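Local atomic coordinates of acetylglutamate kinase (Streptococcus mutans, PDB entry 3L86), a protein that catalyses, in all likelihood, the ATP-dependent phosphorylation of N-acetyl-L-glutamate to N-acetyl-L-glutamyl 5-phosphate, the second step of arginine biosynthesis from glutamate. Residues Lys122-Gly127 against Asn171-Ile176; Val200-Ala205 against Val257-Gly262; Lys60-Gln63 against Gln68-Ile71; Glu84-Pro89 against Met104-His109. All blocks are in the same frame, centred on the assembly; numbering follows the deposited sequence.

Contact 1: Lys122-Gly127 against Asn171-Ile176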
loop_
_atom_site.group_PDB
_atom_site.type_symbol
_atom_site.label_atom_id
_atom_site.label_comp_id
_atom_site.label_asym_id
_atom_site.label_seq_id
_atom_site.Cartn_x
_atom_site.Cartn_y
_atom_site.Cartn_z
ATOM N N LYS A 122 -6.778 16.417 -2.227
ATOM C CA LYS A 122 -6.174 16.640 -3.570
ATOM C C LYS A 122 -6.985 15.997 -4.706
ATOM O O LYS A 122 -7.172 16.615 -5.806
ATOM C CB LYS A 122 -4.720 16.136 -3.638
ATOM C CG LYS A 122 -3.702 16.862 -2.758
ATOM C CD LYS A 122 -3.318 18.188 -3.405
ATOM C CE LYS A 122 -2.191 18.864 -2.644
ATOM N NZ LYS A 122 -2.688 19.758 -1.587
ATOM N N LEU A 123 -7.455 14.755 -4.485
ATOM C CA LEU A 123 -8.298 14.046 -5.469
ATOM C C LEU A 123 -9.671 14.733 -5.686
ATOM O O LEU A 123 -10.109 14.969 -6.859
ATOM C CB LEU A 123 -8.490 12.570 -5.063
ATOM C CG LEU A 123 -7.263 11.637 -5.203
ATOM C CD1 LEU A 123 -7.385 10.287 -4.418
ATOM C CD2 LEU A 123 -7.026 11.349 -6.690
ATOM N N ARG A 124 -10.386 15.034 -4.592
ATOM C CA ARG A 124 -11.652 15.762 -4.725
ATOM C C ARG A 124 -11.495 17.119 -5.410
ATOM O O ARG A 124 -12.295 17.479 -6.278
ATOM C CB ARG A 124 -12.405 15.855 -3.394
ATOM C CG ARG A 124 -13.046 14.537 -2.951
ATOM C CD ARG A 124 -13.663 14.626 -1.505
ATOM N NE ARG A 124 -14.471 13.444 -1.193
ATOM C CZ ARG A 124 -15.145 13.261 -0.061
ATOM N NH1 ARG A 124 -15.124 14.155 0.902
ATOM N NH2 ARG A 124 -15.840 12.169 0.126
ATOM N N GLN A 125 -10.473 17.875 -5.045
ATOM C CA GLN A 125 -10.217 19.138 -5.703
ATOM C C GLN A 125 -9.977 18.940 -7.194
ATOM O O GLN A 125 -10.225 19.848 -7.998
ATOM C CB GLN A 125 -9.034 19.891 -5.053
ATOM C CG GLN A 125 -9.486 20.778 -3.925
ATOM C CD GLN A 125 -8.546 20.852 -2.747
ATOM O OE1 GLN A 125 -7.319 20.734 -2.881
ATOM N NE2 GLN A 125 -9.122 21.056 -1.561
ATOM N N ALA A 126 -9.517 17.760 -7.588
ATOM C CA ALA A 126 -9.310 17.539 -9.006
ATOM C C ALA A 126 -10.538 16.968 -9.718
ATOM O O ALA A 126 -10.435 16.617 -10.884
ATOM C CB ALA A 126 -8.055 16.661 -9.259
ATOM N N GLY A 127 -11.688 16.849 -9.039
ATOM C CA GLY A 127 -12.887 16.287 -9.667
ATOM C C GLY A 127 -13.063 14.768 -9.579
ATOM O O GLY A 127 -14.043 14.231 -10.079
ATOM N N ASN A 171 -20.937 2.199 -6.715
ATOM C CA ASN A 171 -21.415 3.553 -6.599
ATOM C C ASN A 171 -20.493 4.528 -7.377
ATOM O O ASN A 171 -20.624 5.725 -7.262
ATOM C CB ASN A 171 -21.534 3.913 -5.117
ATOM C CG ASN A 171 -22.649 4.893 -4.841
ATOM O OD1 ASN A 171 -23.825 4.602 -5.111
ATOM N ND2 ASN A 171 -22.303 6.060 -4.261
ATOM N N ARG A 172 -19.569 4.011 -8.160
ATOM C CA ARG A 172 -18.580 4.817 -8.869
ATOM C C ARG A 172 -17.871 5.777 -7.920
ATOM O O ARG A 172 -17.710 6.976 -8.254
ATOM C CB ARG A 172 -19.240 5.595 -10.009
ATOM C CG ARG A 172 -19.763 4.720 -11.135
ATOM C CD ARG A 172 -20.377 5.495 -12.291
ATOM N NE ARG A 172 -20.926 4.609 -13.314
ATOM C CZ ARG A 172 -21.616 5.026 -14.366
ATOM N NH1 ARG A 172 -21.843 6.321 -14.544
ATOM N NH2 ARG A 172 -22.079 4.149 -15.248
ATOM N N GLN A 173 -17.323 5.334 -6.794
ATOM C CA GLN A 173 -16.570 6.188 -5.841
ATOM C C GLN A 173 -15.308 5.376 -5.501
ATOM O O GLN A 173 -15.385 4.142 -5.412
ATOM C CB GLN A 173 -17.417 6.421 -4.579
ATOM C CG GLN A 173 -17.257 7.778 -3.879
ATOM C CD GLN A 173 -17.975 7.845 -2.528
ATOM O OE1 GLN A 173 -18.292 6.810 -1.925
ATOM N NE2 GLN A 173 -18.213 9.062 -2.037
ATOM N N ILE A 174 -14.142 6.023 -5.396
ATOM C CA ILE A 174 -12.901 5.262 -5.097
ATOM C C ILE A 174 -12.735 5.178 -3.584
ATOM O O ILE A 174 -12.609 6.213 -2.929
ATOM C CB ILE A 174 -11.637 5.928 -5.697
ATOM C CG1 ILE A 174 -11.754 6.016 -7.231
ATOM C CG2 ILE A 174 -10.382 5.124 -5.325
ATOM C CD1 ILE A 174 -10.737 6.945 -7.914
ATOM N N PRO A 175 -12.734 3.949 -3.032
ATOM C CA PRO A 175 -12.380 3.881 -1.603
ATOM C C PRO A 175 -10.891 4.108 -1.380
ATOM O O PRO A 175 -10.092 3.460 -2.051
ATOM C CB PRO A 175 -12.705 2.439 -1.218
ATOM C CG PRO A 175 -12.637 1.601 -2.555
ATOM C CD PRO A 175 -13.169 2.639 -3.602
ATOM N N ILE A 176 -10.556 4.966 -0.403
ATOM C CA ILE A 176 -9.173 5.162 0.103
ATOM C C ILE A 176 -8.922 4.469 1.475
ATOM O O ILE A 176 -9.564 4.816 2.518
ATOM C CB ILE A 176 -8.829 6.661 0.158
ATOM C CG1 ILE A 176 -8.878 7.269 -1.273
ATOM C CG2 ILE A 176 -7.404 6.901 0.739
ATOM C CD1 ILE A 176 -9.085 8.834 -1.282
#
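Leu123 and Ile176 supply the apolar part of this contact between a helix end and a strand. Their side chains reach toward each other tip to tip, Leu123 CD1 lying 3.9 Å from Ile176 CD1. In Ile176 the longer branch does the touching: CG1 stands anti to the carbonyl carbon (chi1 -62°) and carries CD1 toward the helix. Ile174, two residues earlier on the same side of the strand, also points its CB at the helix but stays farther off. The backbones remain well apart, Leu123 CA lying 9.9 Å from Ile174 CA.

The polar part is looser. Arg124, extended beyond CB, brings its guanidinium near Gln173, whose NE2 lies at the edge of that group, 4.5 Å from Arg124 NH2. This is proximity of two nitrogens rather than a bond; Arg124 NH2 is instead hydrogen-bonded to Cys130 O, which holds the guanidinium beside the strand edge.

Backbone bonds finish the helix. Gly127, with positive phi, is the C-prime residue of a Schellman motif, and its N bonds to Arg124 O at 2.9 Å.

The wide backbone separation is bridged by other elements: strand 130-132 pairs in parallel with strand 174-182 and places Cys130 against Leu123, Ile174 and Ile176, while helix 53-64 adds Leu56 against Leu123 and Ile59 against Ile174.

Contact 2: Val200-Ala205 against Val257-Gly262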
loop_
_atom_site.group_PDB
_atom_site.type_symbol
_atom_site.label_atom_id
_atom_site.label_comp_id
_atom_site.label_asym_id
_atom_site.label_seq_id
_atom_site.Cartn_x
_atom_site.Cartn_y
_atom_site.Cartn_z
ATOM N N VAL A 200 -5.459 -6.942 -0.889
ATOM C CA VAL A 200 -6.533 -6.286 -1.588
ATOM C C VAL A 200 -6.559 -6.665 -3.072
ATOM O O VAL A 200 -7.656 -7.056 -3.607
ATOM C CB VAL A 200 -6.423 -4.759 -1.436
ATOM C CG1 VAL A 200 -7.469 -4.058 -2.287
ATOM C CG2 VAL A 200 -6.513 -4.369 0.109
ATOM N N ALA A 201 -5.394 -6.568 -3.743
ATOM C CA ALA A 201 -5.291 -6.931 -5.200
ATOM C C ALA A 201 -5.719 -8.404 -5.462
ATOM O O ALA A 201 -6.438 -8.736 -6.449
ATOM C CB ALA A 201 -3.813 -6.684 -5.699
ATOM N N VAL A 202 -5.237 -9.304 -4.598
ATOM C CA VAL A 202 -5.568 -10.727 -4.714
ATOM C C VAL A 202 -7.068 -10.982 -4.438
ATOM O O VAL A 202 -7.745 -11.638 -5.247
ATOM C CB VAL A 202 -4.638 -11.630 -3.850
ATOM C CG1 VAL A 202 -5.107 -13.124 -3.957
ATOM C CG2 VAL A 202 -3.204 -11.413 -4.264
ATOM N N ALA A 203 -7.604 -10.432 -3.334
ATOM C CA ALA A 203 -9.060 -10.571 -3.052
ATOM C C ALA A 203 -9.977 -10.115 -4.204
ATOM O O ALA A 203 -11.025 -10.707 -4.432
ATOM C CB ALA A 203 -9.479 -9.801 -1.736
ATOM N N LEU A 204 -9.649 -8.995 -4.854
ATOM C CA LEU A 204 -10.441 -8.533 -6.013
ATOM C C LEU A 204 -10.116 -9.182 -7.374
ATOM O O LEU A 204 -10.765 -8.882 -8.374
ATOM C CB LEU A 204 -10.315 -7.017 -6.152
ATOM C CG LEU A 204 -10.778 -6.242 -4.896
ATOM C CD1 LEU A 204 -10.576 -4.756 -5.049
ATOM C CD2 LEU A 204 -12.267 -6.578 -4.627
ATOM N N ALA A 205 -9.130 -10.073 -7.411
ATOM C CA ALA A 205 -8.598 -10.568 -8.689
ATOM C C ALA A 205 -8.358 -9.376 -9.638
ATOM O O ALA A 205 -8.900 -9.348 -10.766
ATOM C CB ALA A 205 -9.552 -11.582 -9.335
ATOM N N VAL A 257 1.617 -11.537 -8.296
ATOM C CA VAL A 257 1.632 -12.217 -9.587
ATOM C C VAL A 257 1.529 -13.763 -9.471
ATOM O O VAL A 257 0.953 -14.437 -10.341
ATOM C CB VAL A 257 2.858 -11.780 -10.489
ATOM C CG1 VAL A 257 2.854 -10.241 -10.711
ATOM C CG2 VAL A 257 4.189 -12.271 -9.897
ATOM N N ALA A 258 2.110 -14.303 -8.419
ATOM C CA ALA A 258 2.025 -15.728 -8.111
ATOM C C ALA A 258 0.568 -16.184 -7.870
ATOM O O ALA A 258 0.241 -17.358 -8.050
ATOM C CB ALA A 258 2.944 -16.088 -6.898
ATOM N N ALA A 259 -0.321 -15.248 -7.547
ATOM C CA ALA A 259 -1.682 -15.609 -7.210
ATOM C C ALA A 259 -2.607 -15.298 -8.390
ATOM O O ALA A 259 -3.845 -15.456 -8.305
ATOM C CB ALA A 259 -2.125 -14.929 -5.929
ATOM N N GLY A 260 -2.010 -14.864 -9.495
ATOM C CA GLY A 260 -2.740 -14.714 -10.745
ATOM C C GLY A 260 -2.968 -13.270 -11.229
ATOM O O GLY A 260 -3.466 -13.070 -12.326
ATOM N N VAL A 261 -2.576 -12.266 -10.451
ATOM C CA VAL A 261 -2.634 -10.865 -10.937
ATOM C C VAL A 261 -1.642 -10.709 -12.108
ATOM O O VAL A 261 -0.462 -11.087 -11.995
ATOM C CB VAL A 261 -2.366 -9.798 -9.800
ATOM C CG1 VAL A 261 -2.396 -8.383 -10.398
ATOM C CG2 VAL A 261 -3.428 -9.912 -8.685
ATOM N N GLY A 262 -2.103 -10.164 -13.231
ATOM C CA GLY A 262 -1.297 -10.224 -14.450
ATOM C C GLY A 262 0.015 -9.432 -14.485
ATOM O O GLY A 262 1.008 -9.908 -15.064
#
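Val202 and Ala259 meet where two helices end side by side, and the valine presents a forked end to a single methyl. With CG1 anti to the backbone N (chi1 177°) and CG2 anti to the carbonyl carbon, both branches touch the alanine, Ala259 CB sitting 4.0 Å from Val202 CG1 and equally far from Val202 CG2. The backbones come close, Val202 CA lying 6.7 Å from Ala259 CA, and the small side chains are consistent with this approach.

Val261 makes the second touch with one branch. Its chi1 of 178° sets CG2 anti to the carbonyl carbon, from where this methyl rests 3.9 Å from Ala201 O and 4.4 Å from Ala201 CB. The inner pair, Ala201 and Val261, is buried and shares Thr256 of helix 246-258 as a neighbour, whereas Ala259 lies at the surface.

Just beyond, Ala205 N bonds to Val202 O at 3.0 Å and Gly260 N to Val257 O at 3.1 Å. Positive phi at Ala205 and Gly260, together with two bonds back into the last turn, makes each helix end a Schellman motif, before the chain enters strands 208-212 and 263-267, parallel neighbours in the central sheet of the amino acid kinase fold.

Contact 3: Lys60-Gln63 against Gln68-Ile71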
loop_
_atom_site.group_PDB
_atom_site.type_symbol
_atom_site.label_atom_id
_atom_site.label_comp_id
_atom_site.label_asym_id
_atom_site.label_seq_id
_atom_site.Cartn_x
_atom_site.Cartn_y
_atom_site.Cartn_z
ATOM N N LYS A 60 -8.615 10.538 -12.817
ATOM C CA LYS A 60 -9.957 11.017 -13.239
ATOM C C LYS A 60 -10.369 10.363 -14.580
ATOM O O LYS A 60 -11.513 9.954 -14.742
ATOM C CB LYS A 60 -9.988 12.550 -13.447
ATOM C CG LYS A 60 -11.494 13.014 -13.539
ATOM C CD LYS A 60 -11.716 14.483 -13.692
ATOM C CE LYS A 60 -13.262 14.713 -13.784
ATOM N NZ LYS A 60 -13.642 14.750 -15.263
ATOM N N ASN A 61 -9.451 10.307 -15.547
ATOM C CA ASN A 61 -9.744 9.725 -16.904
ATOM C C ASN A 61 -10.034 8.235 -16.828
ATOM O O ASN A 61 -10.974 7.741 -17.473
ATOM C CB ASN A 61 -8.607 10.012 -17.926
ATOM C CG ASN A 61 -8.433 11.474 -18.175
ATOM O OD1 ASN A 61 -9.355 12.224 -17.932
ATOM N ND2 ASN A 61 -7.267 11.899 -18.724
ATOM N N TRP A 62 -9.256 7.493 -16.033
ATOM C CA TRP A 62 -9.651 6.084 -15.790
ATOM C C TRP A 62 -11.064 5.974 -15.187
ATOM O O TRP A 62 -11.864 5.076 -15.557
ATOM C CB TRP A 62 -8.639 5.306 -14.892
ATOM C CG TRP A 62 -7.363 4.753 -15.596
ATOM C CD1 TRP A 62 -7.219 4.382 -16.929
ATOM C CD2 TRP A 62 -6.094 4.510 -14.969
ATOM N NE1 TRP A 62 -5.903 3.920 -17.155
ATOM C CE2 TRP A 62 -5.208 3.994 -15.966
ATOM C CE3 TRP A 62 -5.624 4.656 -13.639
ATOM C CZ2 TRP A 62 -3.882 3.667 -15.684
ATOM C CZ3 TRP A 62 -4.295 4.328 -13.364
ATOM C CH2 TRP A 62 -3.456 3.802 -14.361
ATOM N N GLN A 63 -11.366 6.807 -14.191
ATOM C CA GLN A 63 -12.666 6.729 -13.518
ATOM C C GLN A 63 -13.776 7.098 -14.531
ATOM O O GLN A 63 -14.781 6.396 -14.666
ATOM C CB GLN A 63 -12.707 7.703 -12.327
ATOM C CG GLN A 63 -14.099 7.732 -11.576
ATOM C CD GLN A 63 -14.065 8.593 -10.310
ATOM O OE1 GLN A 63 -13.881 9.819 -10.360
ATOM N NE2 GLN A 63 -14.227 7.946 -9.170
ATOM N N GLN A 68 -12.586 0.399 -12.518
ATOM C CA GLN A 68 -12.832 0.378 -11.055
ATOM C C GLN A 68 -11.499 0.487 -10.325
ATOM O O GLN A 68 -10.596 -0.330 -10.573
ATOM C CB GLN A 68 -13.532 -0.945 -10.658
ATOM C CG GLN A 68 -14.885 -1.166 -11.455
ATOM C CD GLN A 68 -15.305 -2.634 -11.364
ATOM O OE1 GLN A 68 -15.824 -3.055 -10.343
ATOM N NE2 GLN A 68 -14.998 -3.429 -12.394
ATOM N N LEU A 69 -11.390 1.459 -9.421
ATOM C CA LEU A 69 -10.092 1.798 -8.834
ATOM C C LEU A 69 -10.191 1.673 -7.306
ATOM O O LEU A 69 -11.201 2.088 -6.721
ATOM C CB LEU A 69 -9.681 3.232 -9.238
ATOM C CG LEU A 69 -8.709 3.601 -10.375
ATOM C CD1 LEU A 69 -8.445 2.596 -11.486
ATOM C CD2 LEU A 69 -8.829 5.051 -10.928
ATOM N N VAL A 70 -9.164 1.081 -6.673
ATOM C CA VAL A 70 -9.091 1.056 -5.189
ATOM C C VAL A 70 -7.718 1.593 -4.823
ATOM O O VAL A 70 -6.743 1.176 -5.444
ATOM C CB VAL A 70 -9.264 -0.393 -4.605
ATOM C CG1 VAL A 70 -9.029 -0.399 -3.104
ATOM C CG2 VAL A 70 -10.710 -0.968 -4.932
ATOM N N ILE A 71 -7.641 2.534 -3.865
ATOM C CA ILE A 71 -6.391 3.132 -3.400
ATOM C C ILE A 71 -6.051 2.692 -1.941
ATOM O O ILE A 71 -6.912 2.754 -1.019
ATOM C CB ILE A 71 -6.400 4.698 -3.506
ATOM C CG1 ILE A 71 -6.303 5.167 -4.971
ATOM C CG2 ILE A 71 -5.241 5.394 -2.620
ATOM C CD1 ILE A 71 -6.609 6.690 -5.153
#
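A beta-alpha-beta unit, strand 38-43, helix 53-64 and strand 68-73, is closed here by Trp62 near the end of the helix packing on Leu69 near the start of the second strand. The two side chains cross at about a right angle, and the leucine divides its methyls between two parts of the tryptophan. Leu69 CD2 lies against the root of the side chain, 4.0 Å from Trp62 CB, while Leu69 CD1 approaches the six-membered ring, 4.1 Å from Trp62 CE3. Trp62 CG stands anti to the carbonyl carbon (chi1 -81°), which swings the indole past the leucine and places its CE3 side within touch. Leu69 meets both parts with torsions away from the usual staggered values (chi1 -99°, chi2 21°).

In the mixed central sheet, strand 68-73 lies between strands 38-43 and 174-182 and is parallel to both. Buried Leu69 has further apolar neighbours in Ile39 and Ile41 of the first and Ile174 of the second. Gln63 flanks the pair through its backbone, Gln63 N being 4.5 Å from Leu69 CD2. Its amide is engaged away from Leu69: Gln63 NE2 donates to Ser129 O. Lys60, whose CB points away from the strand, forms a salt bridge through NZ with Asp64 OD2.

Contact 4: Glu84-Pro89 against Met104-His109; sequences EENQVP and MVLVSH
Within Met104-His109, Leu106 makes the contact with the segment Glu84-Pro89, giving one methyl to each of two partners. Its CD1 meets Val88 CG2 at 4.1 Å, the two side chains reaching toward each other tip to tip. Leu106 CD2 lies 4.2 Å from Asn86 CG; here leucine and asparagine slide past each other in opposite directions, so a methyl rests against the amide carbon and the contact is one of packing alone. Val88 CG2 meets the leucine from a position anti to the carbonyl carbon, with CG1 anti to the backbone N (chi1 -179°).

In the second shell, the amide of Asn86 is tied down by its own helix, Asn86 ND2 donating to Leu82 O. Val88 also rests on Met83 and on Asp103. The turn that places Asn86 and Val88 on the same partner is made by Gln87, which has positive phi; Gln87 N bonds to Glu84 O and Val88 N to Met83 O, the two bonds of a Schellman motif.

Farther out, bound N-acetyl-L-glutamate is about 10 Å from the side chain of Leu106. Val107, next to Leu106, packs on Ile79 and Asn190, both of which line the N-acetyl-L-glutamate pocket. The arrangement is thus a helix C-terminus closed by a Schellman motif and resting on a neighbouring helix, a surface contact one layer out from the substrate site.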
loop_
_atom_site.group_PDB
_atom_site.type_symbol
_atom_site.label_atom_id
_atom_site.label_comp_id
_atom_site.label_asym_id
_atom_site.label_seq_id
_atom_site.Cartn_x
_atom_site.Cartn_y
_atom_site.Cartn_z
ATOM N N GLU A 84 9.537 11.475 16.492
ATOM C CA GLU A 84 10.627 12.359 16.932
ATOM C C GLU A 84 9.992 13.501 17.725
ATOM O O GLU A 84 10.270 13.647 18.914
ATOM C CB GLU A 84 11.448 12.886 15.749
ATOM N N GLU A 85 9.116 14.265 17.078
ATOM C CA GLU A 85 8.328 15.342 17.688
ATOM C C GLU A 85 7.653 15.020 19.004
ATOM O O GLU A 85 7.329 15.923 19.709
ATOM C CB GLU A 85 7.286 15.892 16.712
ATOM N N ASN A 86 7.447 13.740 19.266
ATOM C CA ASN A 86 6.882 13.174 20.477
ATOM C C ASN A 86 7.874 12.315 21.283
ATOM O O ASN A 86 7.493 11.527 22.122
ATOM C CB ASN A 86 5.582 12.348 20.196
ATOM C CG ASN A 86 4.385 13.206 19.776
ATOM O OD1 ASN A 86 3.525 13.507 20.557
ATOM N ND2 ASN A 86 4.348 13.575 18.524
ATOM N N GLN A 87 9.151 12.476 20.986
ATOM C CA GLN A 87 10.261 11.742 21.653
ATOM C C GLN A 87 10.315 10.206 21.855
ATOM O O GLN A 87 10.907 9.768 22.771
ATOM C CB GLN A 87 10.655 12.453 22.959
ATOM N N VAL A 88 9.783 9.411 20.932
ATOM C CA VAL A 88 9.938 7.947 20.844
ATOM C C VAL A 88 10.954 7.481 19.765
ATOM O O VAL A 88 11.010 8.067 18.738
ATOM C CB VAL A 88 8.573 7.303 20.490
ATOM C CG1 VAL A 88 8.693 5.855 20.410
ATOM C CG2 VAL A 88 7.495 7.735 21.450
ATOM N N PRO A 89 11.685 6.411 20.000
ATOM C CA PRO A 89 12.705 5.814 19.154
ATOM C C PRO A 89 12.184 4.858 18.108
ATOM O O PRO A 89 11.513 3.948 18.448
ATOM C CB PRO A 89 13.537 4.963 20.145
ATOM C CG PRO A 89 13.016 5.153 21.434
ATOM C CD PRO A 89 11.660 5.816 21.331
ATOM N N MET A 104 0.561 2.897 18.737
ATOM C CA MET A 104 -0.565 2.815 17.807
ATOM C C MET A 104 -1.346 4.127 17.770
ATOM O O MET A 104 -1.920 4.516 16.754
ATOM C CB MET A 104 -1.511 1.643 18.184
ATOM C CG MET A 104 -1.009 0.204 17.756
ATOM S SD MET A 104 -0.843 0.057 15.915
ATOM C CE MET A 104 -2.448 0.573 15.168
ATOM N N VAL A 105 -1.400 4.830 18.892
ATOM C CA VAL A 105 -2.031 6.180 18.888
ATOM C C VAL A 105 -1.327 7.086 17.848
ATOM O O VAL A 105 -1.969 7.822 17.089
ATOM C CB VAL A 105 -1.907 6.887 20.291
ATOM C CG1 VAL A 105 -2.335 8.378 20.184
ATOM C CG2 VAL A 105 -2.784 6.181 21.342
ATOM N N LEU A 106 0.004 7.061 17.851
ATOM C CA LEU A 106 0.816 7.838 16.900
ATOM C C LEU A 106 0.633 7.360 15.449
ATOM O O LEU A 106 0.471 8.182 14.523
ATOM C CB LEU A 106 2.316 7.755 17.314
ATOM C CG LEU A 106 2.560 8.270 18.756
ATOM C CD1 LEU A 106 4.010 7.997 19.273
ATOM C CD2 LEU A 106 2.319 9.733 18.690
ATOM N N VAL A 107 0.676 6.026 15.256
ATOM C CA VAL A 107 0.566 5.411 13.911
ATOM C C VAL A 107 -0.780 5.795 13.239
ATOM O O VAL A 107 -0.810 6.232 12.076
ATOM C CB VAL A 107 0.806 3.854 13.941
ATOM C CG1 VAL A 107 0.480 3.153 12.585
ATOM C CG2 VAL A 107 2.270 3.469 14.367
ATOM N N SER A 108 -1.892 5.617 13.956
ATOM C CA SER A 108 -3.205 5.883 13.356
ATOM C C SER A 108 -3.425 7.364 13.117
ATOM O O SER A 108 -3.998 7.742 12.063
ATOM C CB SER A 108 -4.362 5.268 14.186
ATOM O OG SER A 108 -4.398 5.862 15.451
ATOM N N HIS A 109 -2.940 8.222 14.025
ATOM C CA HIS A 109 -2.996 9.686 13.778
ATOM C C HIS A 109 -2.203 10.112 12.511
ATOM O O HIS A 109 -2.701 10.849 11.674
ATOM C CB HIS A 109 -2.444 10.486 14.979
ATOM C CG HIS A 109 -2.257 11.943 14.697
ATOM N ND1 HIS A 109 -3.274 12.746 14.192
ATOM C CD2 HIS A 109 -1.183 12.754 14.867
ATOM C CE1 HIS A 109 -2.808 13.978 14.031
ATOM N NE2 HIS A 109 -1.550 14.014 14.446
#

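Overall arrangement
All four contacts rest mainly on apolar side chains, but their settings differ. Contacts 1, 2 and 3 are partly buried, whereas contact 4 lies at the surface. Contacts 1 and 3 are neighbours, with centres 8 Å apart, and share the central sheet: Pro175 O and Ile71 N, 3.2 Å apart, probably form a hydrogen bond between their strands. Contact 2 meets contact 3 at strand 68-73, where Leu204 and Val200 pack on Val70. Helix 101-125 serves contact 4 near its start and contact 1 at its end. Contacts 1 and 3 pack helix on strand through Leu, Ile and Trp, contact 1 adding a loose polar rim; contact 2 uses Ala and Val, and contact 4 an asparagine amide.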